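Local coordinates for fructose-1,6-bisphosphatase/inositol-1-monophosphatase (Thermotoga maritima, PDB 2P3N), which dephosphorylates fructose 1,6-bisphosphate, inositol-1-phosphate and several other phosphate esters with the help of magnesium, working as a homotetramer, at residues R172-G175 against L179-A182; A128-E133 against A186-F191; M215-S220 against L237-V242; I207-A212 against F231-G236; F6-L11 against T119-E124. One frame throughout, in Å; residues are numbered along the deposited sequence.

In the fold
Along the chain contact 5 closes before contact 2 opens, contact 1 is nested in the loop closed by contact 2, and contacts 4 and 3 follow with their segments alternating. All belong to the layered alpha/beta fold of the inositol monophosphatase family. Contact 5 sets the N-terminal helix on the seven-stranded sheet, which contact 2, centred about 13 Å from it, shares. Contacts 1 and 4 use the inner helices 177-185 and 199-211. Contacts 3 and 4, centred about 9 Å apart, join the five-stranded sheet to helices 239-253 and 199-211. Contact 1 thus lies beside the probable substrate site, contacts 3 and 5 pack outer helices on the two sheets, and contacts 1, 2 and 5 also touch other subunits of the tetramer.

Contact 1. Residues R172-G175 against L179-A182; sequences RILG and LNAA
Leu174, in the loop that carries the chain from strand 170-172 into helix 177-185, packs against Asn180 in the first turn of that helix, beside residues that by similarity bind substrate. Both methyls of Leu174 reach the amide nitrogen: CD1 lies 3.2 Å from Asn180 ND2 and CD2 of Leu174 3.3 Å from the same atom. Leu174 CD1 is also 3.3 Å from Asn180 OD1, so one methyl touches both ends of the amide. The Asn180 side chain swings beside its backbone N (chi1 -78°), which carries the amide out from the helix toward the loop. No direct hydrogen bond joins the segments. Instead a water accepts from Gly175 N at 3.1 Å and donates to Asn180 OD1 at 3.3 Å. Ser149 OG, also bonded to Arg172 O, lies within a weak hydrogen bond of Asn180 OD1. Arg172, a substrate ligand by similarity, directs its guanidinium away from the helix, with a weak hydrogen bond from NE to Asn86 OD1 of a second subunit. Were Asn180 a leucine, the water would probably lose its acceptor and the loop would be less firmly tied to the helix. Chemically the join is mixed, a leucine pressed on an amide whose oxygen is linked to the loop through water: the polar tie is indirect, and the direct contact is methyl against amide.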
# COMPACT_ATOMS: atom_id res chain seq x y z
N ARG A 172 4.82 -18.33 -16.30
CA ARG A 172 4.28 -16.98 -16.19
C ARG A 172 4.77 -15.98 -17.23
O ARG A 172 5.92 -16.01 -17.66
CB ARG A 172 4.57 -16.41 -14.79
CG ARG A 172 3.81 -17.09 -13.65
CD ARG A 172 2.30 -17.10 -13.92
NE ARG A 172 1.55 -17.87 -12.93
CZ ARG A 172 0.56 -18.71 -13.22
NH1 ARG A 172 -0.07 -19.36 -12.25
NH2 ARG A 172 0.19 -18.90 -14.49
N ILE A 173 3.85 -15.10 -17.63
CA ILE A 173 4.11 -14.04 -18.59
C ILE A 173 3.43 -12.81 -17.98
O ILE A 173 2.25 -12.55 -18.24
CB ILE A 173 3.46 -14.34 -19.94
CG1 ILE A 173 4.10 -15.60 -20.54
CG2 ILE A 173 3.62 -13.15 -20.87
CD1 ILE A 173 3.51 -15.99 -21.87
N LEU A 174 4.18 -12.08 -17.16
CA LEU A 174 3.67 -10.92 -16.43
C LEU A 174 3.71 -9.61 -17.17
O LEU A 174 2.77 -8.82 -17.06
CB LEU A 174 4.42 -10.77 -15.11
CG LEU A 174 4.68 -12.04 -14.30
CD1 LEU A 174 5.72 -12.90 -15.02
CD2 LEU A 174 5.18 -11.66 -12.92
N GLY A 175 4.81 -9.34 -17.87
CA GLY A 175 4.88 -8.10 -18.62
C GLY A 175 6.09 -7.22 -18.41
O GLY A 175 6.33 -6.31 -19.21
N LEU A 179 11.40 -6.61 -13.84
CA LEU A 179 10.69 -7.14 -12.69
C LEU A 179 10.68 -8.67 -12.65
O LEU A 179 10.68 -9.26 -11.58
CB LEU A 179 9.26 -6.61 -12.66
CG LEU A 179 8.45 -6.85 -11.38
CD1 LEU A 179 9.21 -6.33 -10.16
CD2 LEU A 179 7.11 -6.16 -11.51
N ASN A 180 10.67 -9.32 -13.82
CA ASN A 180 10.65 -10.78 -13.86
C ASN A 180 11.99 -11.36 -13.49
O ASN A 180 12.06 -12.44 -12.91
CB ASN A 180 10.25 -11.28 -15.24
CG ASN A 180 8.75 -11.20 -15.48
OD1 ASN A 180 8.27 -11.49 -16.58
ND2 ASN A 180 8.01 -10.81 -14.45
N ALA A 181 13.06 -10.67 -13.85
CA ALA A 181 14.40 -11.14 -13.53
C ALA A 181 14.60 -11.02 -12.03
O ALA A 181 15.14 -11.92 -11.39
CB ALA A 181 15.44 -10.30 -14.26
N ALA A 182 14.15 -9.89 -11.49
CA ALA A 182 14.26 -9.59 -10.06
C ALA A 182 13.43 -10.55 -9.21
O ALA A 182 13.78 -10.84 -8.07
CB ALA A 182 13.83 -8.16 -9.79
O HOH W 1 6.67 -11.23 -19.40

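Contact 2. Residues A128-E133 against A186-F191; sequences AFFNGE and AGRVDF
Phe130 meets Arg188 and Ala186 along the CD2, CE2 and CZ side of its ring. The Arg188 guanidinium lies closest: NH2 stands 3.1 Å from Phe130 CE2, and Arg188 CZ is 3.4 Å from the same carbon. CE2 of Phe130 lies over one face of the guanidinium, shifted toward the rim, with the two planes 38° apart, so the groups are tilted rather than stacked flat. Ala186 CB takes a different place, at the edge of the ring and near its plane, 3.9 Å from Phe130 CD2. The arginine chain is extended from CG to NE, which carries the guanidinium out to the ring. Its polar end is held by a salt bridge from NH1 to Glu118 OE1, on the strand next to that of Phe130; Glu118 itself also touches the phenylalanine.

Phe130 opens a type I' turn that ends at Glu133, the tight two-residue link of a beta hairpin between strands 127-130 and 133-134. Its backbone is gripped twice, Phe130 N giving to Glu133 O at 2.8 Å and Glu133 N to Phe130 O at 2.8 Å. On the other segment, helix 177-185 finishes in a Schellman motif at Gly187, whose positive phi turns the chain and brings Arg188 round toward the hairpin. Farther out, Arg188 packs on Gly90 of a second subunit, while Glu133 OE1 forms a salt bridge with Arg12 of a third.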
# COMPACT_ATOMS: atom_id res chain seq x y z
N ALA A 128 21.36 -9.21 -2.35
CA ALA A 128 20.12 -8.66 -2.87
C ALA A 128 19.07 -8.35 -1.80
O ALA A 128 18.94 -9.07 -0.81
CB ALA A 128 19.55 -9.62 -3.90
N PHE A 129 18.32 -7.27 -2.01
CA PHE A 129 17.28 -6.87 -1.08
C PHE A 129 15.94 -6.61 -1.76
O PHE A 129 15.85 -6.48 -2.97
CB PHE A 129 17.66 -5.59 -0.33
CG PHE A 129 18.82 -5.72 0.63
CD1 PHE A 129 20.11 -5.92 0.16
CD2 PHE A 129 18.62 -5.55 2.00
CE1 PHE A 129 21.20 -5.94 1.04
CE2 PHE A 129 19.70 -5.57 2.88
CZ PHE A 129 20.99 -5.76 2.40
N PHE A 130 14.92 -6.50 -0.93
CA PHE A 130 13.54 -6.24 -1.33
C PHE A 130 13.03 -5.33 -0.21
O PHE A 130 12.92 -5.77 0.94
CB PHE A 130 12.75 -7.56 -1.31
CG PHE A 130 11.45 -7.51 -2.04
CD1 PHE A 130 10.65 -6.37 -2.01
CD2 PHE A 130 11.01 -8.61 -2.76
CE1 PHE A 130 9.44 -6.34 -2.69
CE2 PHE A 130 9.80 -8.58 -3.45
CZ PHE A 130 9.01 -7.44 -3.41
N ASN A 131 12.74 -4.07 -0.54
CA ASN A 131 12.25 -3.10 0.43
C ASN A 131 12.97 -3.14 1.78
O ASN A 131 12.36 -2.91 2.83
CB ASN A 131 10.74 -3.26 0.67
CG ASN A 131 9.92 -2.89 -0.54
OD1 ASN A 131 10.26 -1.96 -1.28
ND2 ASN A 131 8.83 -3.59 -0.75
N GLY A 132 14.26 -3.44 1.74
CA GLY A 132 15.04 -3.45 2.96
C GLY A 132 15.45 -4.80 3.49
O GLY A 132 16.44 -4.91 4.20
N GLU A 133 14.70 -5.84 3.16
CA GLU A 133 15.05 -7.16 3.66
C GLU A 133 15.75 -8.03 2.63
O GLU A 133 15.57 -7.86 1.42
CB GLU A 133 13.79 -7.87 4.18
CG GLU A 133 12.78 -8.21 3.12
CD GLU A 133 11.56 -8.89 3.70
OE1 GLU A 133 10.83 -8.22 4.47
OE2 GLU A 133 11.35 -10.09 3.39
N ALA A 186 14.30 -12.86 -5.84
CA ALA A 186 13.52 -12.82 -4.61
C ALA A 186 12.86 -14.15 -4.30
O ALA A 186 12.09 -14.26 -3.36
CB ALA A 186 12.45 -11.73 -4.70
N GLY A 187 13.15 -15.17 -5.11
CA GLY A 187 12.58 -16.49 -4.90
C GLY A 187 11.14 -16.68 -5.38
O GLY A 187 10.59 -17.78 -5.28
N ARG A 188 10.54 -15.63 -5.91
CA ARG A 188 9.17 -15.72 -6.37
C ARG A 188 9.01 -16.64 -7.57
O ARG A 188 8.02 -17.37 -7.67
CB ARG A 188 8.64 -14.32 -6.69
CG ARG A 188 8.70 -13.40 -5.48
CD ARG A 188 7.85 -12.18 -5.68
NE ARG A 188 7.75 -11.42 -4.44
CZ ARG A 188 6.99 -10.34 -4.30
NH1 ARG A 188 6.28 -9.90 -5.33
NH2 ARG A 188 6.95 -9.72 -3.13
N VAL A 189 9.97 -16.60 -8.50
CA VAL A 189 9.93 -17.49 -9.66
C VAL A 189 11.20 -18.29 -9.65
O VAL A 189 12.15 -17.94 -8.95
CB VAL A 189 9.85 -16.77 -11.03
CG1 VAL A 189 8.41 -16.37 -11.30
CG2 VAL A 189 10.79 -15.58 -11.06
N ASP A 190 11.23 -19.35 -10.45
CA ASP A 190 12.40 -20.23 -10.48
C ASP A 190 13.38 -19.92 -11.59
O ASP A 190 14.58 -20.14 -11.44
CB ASP A 190 11.92 -21.68 -10.53
CG ASP A 190 11.11 -22.05 -9.28
OD1 ASP A 190 11.69 -22.02 -8.17
OD2 ASP A 190 9.91 -22.37 -9.41
N PHE A 191 12.88 -19.39 -12.70
CA PHE A 191 13.75 -19.03 -13.81
C PHE A 191 13.03 -18.12 -14.79
O PHE A 191 11.80 -18.16 -14.92
CB PHE A 191 14.27 -20.29 -14.51
CG PHE A 191 13.19 -21.20 -15.03
CD1 PHE A 191 12.49 -20.88 -16.19
CD2 PHE A 191 12.87 -22.37 -14.35
CE1 PHE A 191 11.47 -21.72 -16.66
CE2 PHE A 191 11.86 -23.22 -14.82
CZ PHE A 191 11.16 -22.90 -15.97

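Contact 3. Residues M215-S220 against L237-V242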
# COMPACT_ATOMS: atom_id res chain seq x y z
N MET A 215 21.68 -17.71 -11.04
CA MET A 215 22.51 -17.77 -12.24
C MET A 215 21.92 -16.92 -13.35
O MET A 215 20.70 -16.88 -13.54
CB MET A 215 22.65 -19.20 -12.76
CG MET A 215 23.59 -20.10 -11.97
SD MET A 215 23.63 -21.77 -12.68
CE MET A 215 25.24 -21.76 -13.45
N VAL A 216 22.80 -16.24 -14.07
CA VAL A 216 22.41 -15.40 -15.18
C VAL A 216 23.36 -15.79 -16.32
O VAL A 216 24.58 -15.70 -16.20
CB VAL A 216 22.57 -13.89 -14.84
CG1 VAL A 216 22.05 -13.04 -15.99
CG2 VAL A 216 21.83 -13.57 -13.56
N THR A 217 22.78 -16.26 -17.43
CA THR A 217 23.60 -16.66 -18.56
C THR A 217 22.89 -16.47 -19.89
O THR A 217 21.71 -16.12 -19.95
CB THR A 217 24.00 -18.14 -18.47
OG1 THR A 217 24.87 -18.46 -19.55
CG2 THR A 217 22.77 -19.04 -18.56
N ASP A 218 23.64 -16.71 -20.97
CA ASP A 218 23.11 -16.62 -22.32
C ASP A 218 22.55 -18.01 -22.63
O ASP A 218 22.57 -18.90 -21.77
CB ASP A 218 24.21 -16.27 -23.31
CG ASP A 218 25.04 -17.47 -23.71
OD1 ASP A 218 25.74 -18.04 -22.84
OD2 ASP A 218 24.98 -17.86 -24.90
N PHE A 219 22.07 -18.22 -23.85
CA PHE A 219 21.51 -19.51 -24.21
C PHE A 219 22.53 -20.64 -24.32
O PHE A 219 22.16 -21.82 -24.31
CB PHE A 219 20.72 -19.38 -25.52
CG PHE A 219 19.39 -18.69 -25.36
CD1 PHE A 219 18.59 -18.41 -26.48
CD2 PHE A 219 18.91 -18.32 -24.10
CE1 PHE A 219 17.35 -17.78 -26.34
CE2 PHE A 219 17.67 -17.69 -23.96
CZ PHE A 219 16.89 -17.42 -25.08
N SER A 220 23.80 -20.29 -24.41
CA SER A 220 24.84 -21.31 -24.53
C SER A 220 25.29 -21.80 -23.15
O SER A 220 26.15 -22.68 -23.04
CB SER A 220 26.04 -20.76 -25.30
OG SER A 220 26.70 -19.71 -24.59
N LEU A 237 19.70 -24.03 -9.80
CA LEU A 237 19.40 -25.41 -9.43
C LEU A 237 18.97 -26.21 -10.65
O LEU A 237 19.50 -27.29 -10.91
CB LEU A 237 18.29 -25.46 -8.38
CG LEU A 237 18.70 -25.29 -6.91
CD1 LEU A 237 19.50 -26.49 -6.49
CD2 LEU A 237 19.51 -24.02 -6.72
N ILE A 238 17.99 -25.69 -11.39
CA ILE A 238 17.48 -26.35 -12.59
C ILE A 238 17.92 -25.61 -13.85
O ILE A 238 17.28 -25.71 -14.90
CB ILE A 238 15.93 -26.42 -12.59
CG1 ILE A 238 15.33 -25.02 -12.81
CG2 ILE A 238 15.46 -27.01 -11.29
CD1 ILE A 238 15.82 -23.95 -11.85
N HIS A 239 19.02 -24.88 -13.74
CA HIS A 239 19.52 -24.12 -14.87
C HIS A 239 19.62 -24.94 -16.16
O HIS A 239 18.90 -24.68 -17.13
CB HIS A 239 20.88 -23.50 -14.54
CG HIS A 239 21.17 -22.27 -15.34
ND1 HIS A 239 21.02 -20.99 -14.82
CD2 HIS A 239 21.52 -22.11 -16.64
CE1 HIS A 239 21.27 -20.11 -15.77
NE2 HIS A 239 21.58 -20.76 -16.88
N ASP A 240 20.51 -25.94 -16.17
CA ASP A 240 20.72 -26.79 -17.34
C ASP A 240 19.43 -27.39 -17.86
O ASP A 240 19.24 -27.54 -19.07
CB ASP A 240 21.73 -27.88 -17.02
CG ASP A 240 23.05 -27.32 -16.51
OD1 ASP A 240 23.58 -26.39 -17.15
OD2 ASP A 240 23.55 -27.81 -15.47
N GLU A 241 18.52 -27.72 -16.94
CA GLU A 241 17.24 -28.29 -17.33
C GLU A 241 16.55 -27.31 -18.29
O GLU A 241 15.80 -27.71 -19.19
CB GLU A 241 16.37 -28.54 -16.09
CG GLU A 241 16.32 -30.01 -15.64
CD GLU A 241 16.17 -30.18 -14.12
OE1 GLU A 241 17.18 -30.03 -13.39
OE2 GLU A 241 15.04 -30.47 -13.66
N VAL A 242 16.83 -26.02 -18.09
CA VAL A 242 16.26 -24.95 -18.92
C VAL A 242 17.12 -24.66 -20.17
O VAL A 242 16.59 -24.53 -21.27
CB VAL A 242 16.08 -23.64 -18.08
CG1 VAL A 242 15.70 -22.47 -18.98
CG2 VAL A 242 15.00 -23.84 -17.03
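The imidazole of His239 is pushed against Met215 and Thr217, and it accounts for about half of the buried surface here. The tight part lies at the ND1 and CE1 side of the ring, where Met215 CB approaches His239 ND1 to 3.2 Å and His239 CE1 to 3.4 Å. Thr217 CG2 comes to the edge at NE2, though the model places the two atoms too close for the spacing to be trusted. Neither ND1 nor NE2 of His239 has a hydrogen-bonding partner in the model, so the ring is gripped by packing alone. Replacing His239 by an alanine is likely to open a gap between strand and helix and leave the Met215 thioether without the surface it rests on.

The looser part is the end of the solvent-exposed Met215 chain. Met215 SD is 4.0 Å from the centroid of the His239 ring, 40° off its normal, an oblique sulfur-aromatic contact. The methionine bends at its last torsion (chi3 107°), which carries CE over one face of the imidazole but farther from it. Beyond the contact the chain turns away at Asp218, where Asp218 OD2 accepts from Ser220 N at 2.7 Å, an Asx turn in which the donor comes from well above the carboxylate plane. Thr217 OG1 is bonded to Lys222 O. Strand 215-217, an outermost strand of the sheet within this chain, runs beside 230-234, whose Ile232 and Ser234 also touch His239; Val216 points the other way, onto helix 199-211, so the sheet lies between that helix and helix 239-253.

Contact 4. Residues I207-A212 against F231-G236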
# COMPACT_ATOMS: atom_id res chain seq x y z
N ILE A 207 22.50 -8.22 -11.82
CA ILE A 207 23.24 -8.22 -10.57
C ILE A 207 22.36 -8.65 -9.40
O ILE A 207 22.84 -9.20 -8.42
CB ILE A 207 23.87 -6.83 -10.27
CG1 ILE A 207 24.72 -6.91 -8.99
CG2 ILE A 207 22.80 -5.76 -10.14
CD1 ILE A 207 25.63 -5.72 -8.74
N ILE A 208 21.06 -8.39 -9.52
CA ILE A 208 20.11 -8.75 -8.48
C ILE A 208 19.93 -10.26 -8.38
O ILE A 208 19.76 -10.79 -7.28
CB ILE A 208 18.74 -8.09 -8.72
CG1 ILE A 208 18.83 -6.59 -8.45
CG2 ILE A 208 17.68 -8.74 -7.83
CD1 ILE A 208 17.64 -5.81 -8.95
N VAL A 209 19.97 -10.95 -9.51
CA VAL A 209 19.82 -12.40 -9.51
C VAL A 209 21.09 -13.09 -8.97
O VAL A 209 21.01 -14.00 -8.16
CB VAL A 209 19.54 -12.95 -10.91
CG1 VAL A 209 19.44 -14.46 -10.86
CG2 VAL A 209 18.25 -12.35 -11.45
N LYS A 210 22.24 -12.63 -9.42
CA LYS A 210 23.50 -13.21 -8.99
C LYS A 210 23.83 -12.89 -7.53
O LYS A 210 24.34 -13.74 -6.81
CB LYS A 210 24.63 -12.75 -9.92
CG LYS A 210 24.38 -13.10 -11.39
CD LYS A 210 25.61 -12.92 -12.27
CE LYS A 210 26.05 -11.47 -12.37
NZ LYS A 210 27.19 -11.31 -13.32
N GLU A 211 23.54 -11.66 -7.10
CA GLU A 211 23.79 -11.28 -5.71
C GLU A 211 22.84 -12.03 -4.78
O GLU A 211 23.07 -12.15 -3.58
CB GLU A 211 23.62 -9.77 -5.51
CG GLU A 211 24.83 -8.98 -5.92
CD GLU A 211 26.02 -9.21 -4.99
OE1 GLU A 211 27.14 -9.41 -5.50
OE2 GLU A 211 25.84 -9.18 -3.76
N ALA A 212 21.76 -12.54 -5.36
CA ALA A 212 20.77 -13.31 -4.62
C ALA A 212 21.09 -14.79 -4.82
O ALA A 212 20.22 -15.64 -4.67
CB ALA A 212 19.36 -13.03 -5.13
N PHE A 231 19.00 -14.32 -22.59
CA PHE A 231 19.16 -14.38 -21.14
C PHE A 231 18.38 -15.46 -20.42
O PHE A 231 17.19 -15.67 -20.67
CB PHE A 231 18.81 -13.02 -20.53
CG PHE A 231 19.94 -12.03 -20.59
CD1 PHE A 231 20.95 -12.08 -19.65
CD2 PHE A 231 20.00 -11.08 -21.59
CE1 PHE A 231 22.01 -11.20 -19.71
CE2 PHE A 231 21.05 -10.20 -21.65
CZ PHE A 231 22.06 -10.26 -20.71
N ILE A 232 19.08 -16.13 -19.52
CA ILE A 232 18.48 -17.19 -18.72
C ILE A 232 18.77 -16.91 -17.26
O ILE A 232 19.92 -17.01 -16.82
CB ILE A 232 19.06 -18.58 -19.09
CG1 ILE A 232 18.82 -18.87 -20.58
CG2 ILE A 232 18.41 -19.67 -18.22
CD1 ILE A 232 19.39 -20.19 -21.06
N PHE A 233 17.73 -16.53 -16.52
CA PHE A 233 17.86 -16.26 -15.08
C PHE A 233 17.32 -17.48 -14.34
O PHE A 233 16.25 -18.01 -14.67
CB PHE A 233 17.04 -15.03 -14.67
CG PHE A 233 17.46 -13.76 -15.37
CD1 PHE A 233 16.99 -13.46 -16.64
CD2 PHE A 233 18.33 -12.86 -14.74
CE1 PHE A 233 17.37 -12.28 -17.27
CE2 PHE A 233 18.71 -11.68 -15.37
CZ PHE A 233 18.23 -11.39 -16.64
N SER A 234 18.05 -17.94 -13.32
CA SER A 234 17.61 -19.11 -12.59
C SER A 234 18.16 -19.16 -11.16
O SER A 234 19.07 -18.41 -10.81
CB SER A 234 18.03 -20.37 -13.35
OG SER A 234 17.14 -21.45 -13.14
N ASN A 235 17.60 -20.04 -10.35
CA ASN A 235 18.06 -20.22 -8.97
C ASN A 235 19.38 -20.99 -8.96
O ASN A 235 19.95 -21.24 -7.89
CB ASN A 235 17.02 -21.00 -8.15
CG ASN A 235 16.51 -22.24 -8.87
OD1 ASN A 235 17.21 -22.81 -9.71
ND2 ASN A 235 15.30 -22.67 -8.52
N GLY A 236 19.87 -21.35 -10.14
CA GLY A 236 21.11 -22.09 -10.24
C GLY A 236 20.94 -23.55 -9.83
O GLY A 236 21.92 -24.22 -9.53
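Val209, on helix 199-211, drives its isopropyl group into the junction of Phe233 and Ser234. Its CB is already near the ring, 4.0 Å from Phe233 CD2. From there the two branches part. Val209 CG2, which lies beside the backbone N, makes the close approach, 3.3 Å to Phe233 CD2 and 4.0 Å to Phe233 CE2, meeting one flank of the ring obliquely. Val209 CG1, set anti to the backbone N (chi1 178°), passes the ring and ends 4.0 Å from Ser234 O, the backbone of the next residue along the strand. The valine and phenylalanine side chains cross at about a right angle, and CG2 meets CD2 and, more distantly, CE2 of the ring.

The helix here packs on strand 230-234 of the five-stranded sheet, one of the helix-on-sheet layers of the alpha/beta sandwich in this family. That strand is paired on its two sides, with Phe192 bonding to Phe233 through the backbone and Met215 to Ser234, so the ring projects from the inside of a sheet and not from its border. Val184 and Val216 touch both Val209 and Phe233, and Ala181 adds to the cover of the ring, making the surroundings apolar. Phe233 lies about 8 Å, side chain to side chain, from Asp201, probably a magnesium ligand, by similarity, near the start of helix 199-211.

Contact 5. Residues F6-L11 against T119-E124; sequences FSIKLL and TLYAEE
Ile8, Tyr121 and Thr119 bury nearly all the surface shared by helix 2-21 and strand 118-123. Ile8 gives the most. Its CD1 sits squarely over the Tyr121 ring, 3.8 Å from the centroid of that ring and only 4° off its normal, a CH-pi contact; the methyl is therefore almost equally far from all six ring carbons, Tyr121 CD2 being nearest at 3.9 Å. Tyr121 turns its ring between the backbone N and the carbonyl carbon (chi1 52°), a placing that offers a face to the helix. The other isoleucine branch meets the strand two residues earlier, where Ile8 CG2 lies 4.3 Å from Thr119 CG2. The threonine hydroxyl is engaged away from the isoleucine, bonding to His112 ND1 and Arg12 NE, so its methyl is what faces Ile8. Gly132 of a third subunit packs on both Ile8 and Tyr121, so the contact borders directly on a subunit interface. The contact lies far from the annotated sites. An N-terminal helix lying on the large sheet in this way forms an outer layer of the alternating helix and sheet sandwich of the inositol monophosphatase family.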
# COMPACT_ATOMS: atom_id res chain seq x y z
N PHE A 6 20.69 6.67 -3.69
CA PHE A 6 20.30 7.71 -4.63
C PHE A 6 19.34 7.12 -5.65
O PHE A 6 18.32 7.71 -6.00
CB PHE A 6 21.56 8.22 -5.35
CG PHE A 6 21.29 9.00 -6.60
CD1 PHE A 6 21.06 10.37 -6.56
CD2 PHE A 6 21.28 8.36 -7.84
CE1 PHE A 6 20.83 11.10 -7.74
CE2 PHE A 6 21.04 9.07 -9.03
CZ PHE A 6 20.82 10.44 -8.98
N SER A 7 19.69 5.93 -6.13
CA SER A 7 18.90 5.22 -7.12
C SER A 7 17.55 4.80 -6.58
O SER A 7 16.53 4.93 -7.25
CB SER A 7 19.69 3.98 -7.58
OG SER A 7 20.94 4.36 -8.13
N ILE A 8 17.54 4.26 -5.37
CA ILE A 8 16.31 3.83 -4.73
C ILE A 8 15.36 5.00 -4.57
O ILE A 8 14.19 4.93 -4.98
CB ILE A 8 16.59 3.22 -3.36
CG1 ILE A 8 17.38 1.91 -3.53
CG2 ILE A 8 15.29 2.97 -2.61
CD1 ILE A 8 17.95 1.35 -2.24
N LYS A 9 15.84 6.09 -3.98
CA LYS A 9 15.01 7.26 -3.76
C LYS A 9 14.55 7.94 -5.04
O LYS A 9 13.47 8.51 -5.09
CB LYS A 9 15.74 8.25 -2.88
CG LYS A 9 16.14 7.62 -1.57
CD LYS A 9 16.72 8.60 -0.59
CE LYS A 9 16.98 7.90 0.72
NZ LYS A 9 17.75 8.74 1.67
N LEU A 10 15.37 7.86 -6.08
CA LEU A 10 15.06 8.47 -7.37
C LEU A 10 13.95 7.70 -8.06
O LEU A 10 12.98 8.28 -8.53
CB LEU A 10 16.29 8.45 -8.29
CG LEU A 10 16.71 9.66 -9.12
CD1 LEU A 10 17.59 9.14 -10.23
CD2 LEU A 10 15.52 10.41 -9.69
N LEU A 11 14.11 6.39 -8.14
CA LEU A 11 13.08 5.59 -8.79
C LEU A 11 11.79 5.60 -8.00
O LEU A 11 10.71 5.49 -8.57
CB LEU A 11 13.56 4.15 -9.00
CG LEU A 11 14.78 3.93 -9.90
CD1 LEU A 11 14.50 2.72 -10.75
CD2 LEU A 11 15.07 5.14 -10.77
N THR A 119 10.42 -2.69 -4.35
CA THR A 119 11.70 -2.15 -4.75
C THR A 119 12.75 -3.22 -4.49
O THR A 119 13.13 -3.49 -3.35
CB THR A 119 12.08 -0.87 -3.97
OG1 THR A 119 10.97 0.05 -3.97
CG2 THR A 119 13.27 -0.18 -4.67
N LEU A 120 13.21 -3.83 -5.58
CA LEU A 120 14.22 -4.86 -5.53
C LEU A 120 15.54 -4.23 -5.98
O LEU A 120 15.58 -3.52 -6.97
CB LEU A 120 13.82 -6.01 -6.46
CG LEU A 120 12.44 -6.55 -6.07
CD1 LEU A 120 11.38 -5.85 -6.89
CD2 LEU A 120 12.36 -8.05 -6.30
N TYR A 121 16.61 -4.46 -5.23
CA TYR A 121 17.90 -3.90 -5.59
C TYR A 121 19.07 -4.73 -5.11
O TYR A 121 18.93 -5.59 -4.25
CB TYR A 121 18.05 -2.49 -5.02
CG TYR A 121 17.76 -2.41 -3.55
CD1 TYR A 121 16.45 -2.34 -3.08
CD2 TYR A 121 18.79 -2.46 -2.61
CE1 TYR A 121 16.17 -2.32 -1.71
CE2 TYR A 121 18.53 -2.45 -1.25
CZ TYR A 121 17.22 -2.38 -0.81
OH TYR A 121 16.97 -2.38 0.54
N ALA A 122 20.24 -4.46 -5.67
CA ALA A 122 21.45 -5.18 -5.30
C ALA A 122 22.69 -4.41 -5.73
O ALA A 122 22.75 -3.90 -6.85
CB ALA A 122 21.46 -6.57 -5.94
N GLU A 123 23.65 -4.32 -4.83
CA GLU A 123 24.93 -3.68 -5.11
C GLU A 123 25.91 -4.86 -5.08
O GLU A 123 25.69 -5.85 -4.36
CB GLU A 123 25.25 -2.64 -4.03
CG GLU A 123 26.44 -1.77 -4.35
CD GLU A 123 26.50 -0.55 -3.45
OE1 GLU A 123 26.33 -0.71 -2.22
OE2 GLU A 123 26.72 0.57 -3.96
N GLU A 124 26.98 -4.79 -5.87
CA GLU A 124 27.95 -5.89 -5.94
C GLU A 124 28.68 -6.19 -4.63
O GLU A 124 29.30 -5.31 -4.03
CB GLU A 124 28.96 -5.62 -7.07
CG GLU A 124 30.04 -6.67 -7.23
CD GLU A 124 30.99 -6.32 -8.37
OE1 GLU A 124 30.64 -6.57 -9.54
OE2 GLU A 124 32.09 -5.79 -8.09